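Local structure of aminoglycoside 3'-phosphotransferase AphA1-IAB (Acinetobacter baumannii, 4FEX) at residues L82-H87 with L98-P103. The protein phosphorylates kanamycin and related aminoglycosides from ATP at the 3'-hydroxyl, probably conferring resistance to these antibiotics. Sequence-based numbering, arbitrary orientation.
Sequences LPTIKH and LTTAIP. With 0TO (N-(3-chlorophenyl)-6,7-dimethoxyquinazolin-4-amine), chain G.
Two successive amides, K86 N and H87 N, converge on one carbonyl, L98 O, which makes this a classic beta bulge in an antiparallel hairpin. Strand 85-90 is the edge of the five-stranded sheet in the N-terminal lobe of a kinase-like fold, with 94-100 next to it. The two bonds are unequal: K86 N is 2.9 Å from L98 O but donates at a poor 125°, a weak bond, whereas H87 N, at 3.2 Å from L98 O, is better aligned. L98 returns the pairing, its N bonding to H87 O at 2.8 Å.

The bulge shifts the register, and I85 faces T99 as a non-hydrogen-bonded pair. Both side chains lie on the face where I85 touches M70 of helix 61-76. On the other face L98 CB meets H87 CB, and L98 packs on L24, L53 and L55.

Beyond the strand pairing, a threonine side chain takes over. T100 N reaches T84 O at 3.1 Å, yet the acceptor for T84 N is the hydroxyl T100 OG1, 3.0 Å away. A chi1 of 53° sets OG1 between the T100 backbone N and carbonyl carbon, facing T84 N. Both polar backbone atoms of T84 are thus bonded to T100.

The following 101-103 run is the linker toward the C-terminal lobe, where I102 touches I213. The I102 side chain runs across that of P83 at about a right angle, with I102 CD1 3.9 Å from P83 CD. The bound quinazoline lies along this same linker, much as ATP-competitive inhibitors do in protein kinases. A101 and I102 border its pyrimidine ring, with I102 N 3.1 Å from quinazoline N9. At its chlorophenyl end P83 CG approaches the chlorine from one direction and the T99 side chain from another, with T99 CG2 3.5 Å from CL.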
# COMPACT_ATOMS: atom_id res chain seq x y z
N LEU A 82 -5.89 -8.25 8.75
CA LEU A 82 -4.54 -7.69 8.74
C LEU A 82 -3.55 -8.53 9.55
O LEU A 82 -3.95 -9.45 10.26
CB LEU A 82 -4.59 -6.25 9.26
CG LEU A 82 -5.48 -5.29 8.46
CD1 LEU A 82 -5.25 -3.89 8.96
CD2 LEU A 82 -5.19 -5.37 6.98
N PRO A 83 -2.24 -8.23 9.42
CA PRO A 83 -1.33 -8.85 10.38
C PRO A 83 -1.64 -8.32 11.79
O PRO A 83 -1.96 -7.14 11.92
CB PRO A 83 0.05 -8.35 9.95
CG PRO A 83 -0.12 -7.82 8.57
CD PRO A 83 -1.54 -7.39 8.44
N THR A 84 -1.57 -9.15 12.82
CA THR A 84 -1.80 -8.64 14.17
C THR A 84 -0.52 -8.09 14.82
O THR A 84 0.57 -8.66 14.64
CB THR A 84 -2.46 -9.71 15.06
OG1 THR A 84 -1.44 -10.46 15.74
CG2 THR A 84 -3.29 -10.65 14.20
N ILE A 85 -0.65 -6.99 15.55
CA ILE A 85 0.46 -6.37 16.28
C ILE A 85 0.79 -7.17 17.54
O ILE A 85 0.13 -7.02 18.57
CB ILE A 85 0.12 -4.95 16.78
CG1 ILE A 85 -0.36 -4.05 15.63
CG2 ILE A 85 1.30 -4.34 17.56
CD1 ILE A 85 -0.81 -2.65 16.11
N LYS A 86 1.81 -8.00 17.47
CA LYS A 86 2.23 -8.71 18.66
C LYS A 86 2.89 -7.72 19.63
O LYS A 86 2.77 -7.88 20.84
CB LYS A 86 3.13 -9.91 18.31
CG LYS A 86 3.57 -10.71 19.54
CD LYS A 86 4.04 -12.15 19.23
CE LYS A 86 4.42 -12.92 20.51
NZ LYS A 86 5.30 -14.12 20.32
N HIS A 87 3.54 -6.68 19.11
CA HIS A 87 4.32 -5.79 19.97
C HIS A 87 4.85 -4.54 19.27
O HIS A 87 5.37 -4.62 18.16
CB HIS A 87 5.52 -6.57 20.50
CG HIS A 87 6.08 -6.01 21.77
ND1 HIS A 87 6.11 -6.73 22.94
CD2 HIS A 87 6.62 -4.81 22.05
CE1 HIS A 87 6.65 -5.99 23.90
NE2 HIS A 87 6.97 -4.82 23.38
N LEU A 98 6.47 -5.35 15.72
CA LEU A 98 6.44 -6.80 15.51
C LEU A 98 5.03 -7.26 15.17
O LEU A 98 4.10 -7.03 15.94
CB LEU A 98 6.93 -7.52 16.77
CG LEU A 98 7.35 -9.00 16.66
CD1 LEU A 98 8.59 -9.16 15.75
CD2 LEU A 98 7.60 -9.61 18.04
N THR A 99 4.88 -7.91 14.02
CA THR A 99 3.57 -8.41 13.59
C THR A 99 3.61 -9.88 13.17
O THR A 99 4.68 -10.44 12.92
CB THR A 99 3.02 -7.58 12.42
OG1 THR A 99 4.01 -7.53 11.38
CG2 THR A 99 2.71 -6.16 12.87
N THR A 100 2.45 -10.51 13.10
CA THR A 100 2.40 -11.87 12.60
C THR A 100 2.42 -11.78 11.08
O THR A 100 2.05 -10.76 10.51
CB THR A 100 1.10 -12.56 13.01
OG1 THR A 100 0.00 -11.74 12.62
CG2 THR A 100 1.03 -12.75 14.52
N ALA A 101 2.85 -12.84 10.42
CA ALA A 101 2.88 -12.84 8.97
C ALA A 101 1.59 -13.38 8.42
O ALA A 101 0.94 -14.22 9.03
CB ALA A 101 4.05 -13.64 8.42
N ILE A 102 1.21 -12.87 7.25
CA ILE A 102 0.14 -13.45 6.48
C ILE A 102 0.74 -14.45 5.50
O ILE A 102 1.45 -14.07 4.56
CB ILE A 102 -0.70 -12.38 5.78
CG1 ILE A 102 -1.29 -11.45 6.83
CG2 ILE A 102 -1.84 -13.02 4.98
CD1 ILE A 102 -2.39 -10.57 6.31
N PRO A 103 0.48 -15.73 5.75
CA PRO A 103 0.90 -16.87 4.93
C PRO A 103 0.35 -16.75 3.53
O PRO A 103 -0.85 -16.51 3.38
CB PRO A 103 0.22 -18.05 5.61
CG PRO A 103 -0.99 -17.43 6.31
CD PRO A 103 -0.42 -16.15 6.84
C21 0TO G . 5.14 -4.57 8.17
C20 0TO G . 4.16 -5.55 8.22
CL 0TO G . 2.91 -5.49 9.41
C18 0TO G . 4.17 -6.61 7.31
C19 0TO G . 6.11 -4.68 7.19
C17 0TO G . 6.09 -5.73 6.26
C7 0TO G . 5.18 -6.77 6.37
N6 0TO G . 5.12 -7.72 5.43
C4 0TO G . 4.30 -8.80 5.39
N5 0TO G . 3.56 -9.24 6.44
C8 0TO G . 2.84 -10.36 6.38
N9 0TO G . 2.84 -11.15 5.31
C2 0TO G . 4.38 -9.67 4.32
C1 0TO G . 3.59 -10.81 4.26
C3 0TO G . 5.13 -9.29 3.22
C10 0TO G . 5.16 -10.09 2.09
O11 0TO G . 5.93 -9.72 1.03
C14 0TO G . 5.16 -8.82 0.18
C12 0TO G . 4.40 -11.27 2.04
C15 0TO G . 3.61 -11.63 3.14
O13 0TO G . 4.44 -12.05 0.92
C16 0TO G . 4.32 -13.43 1.30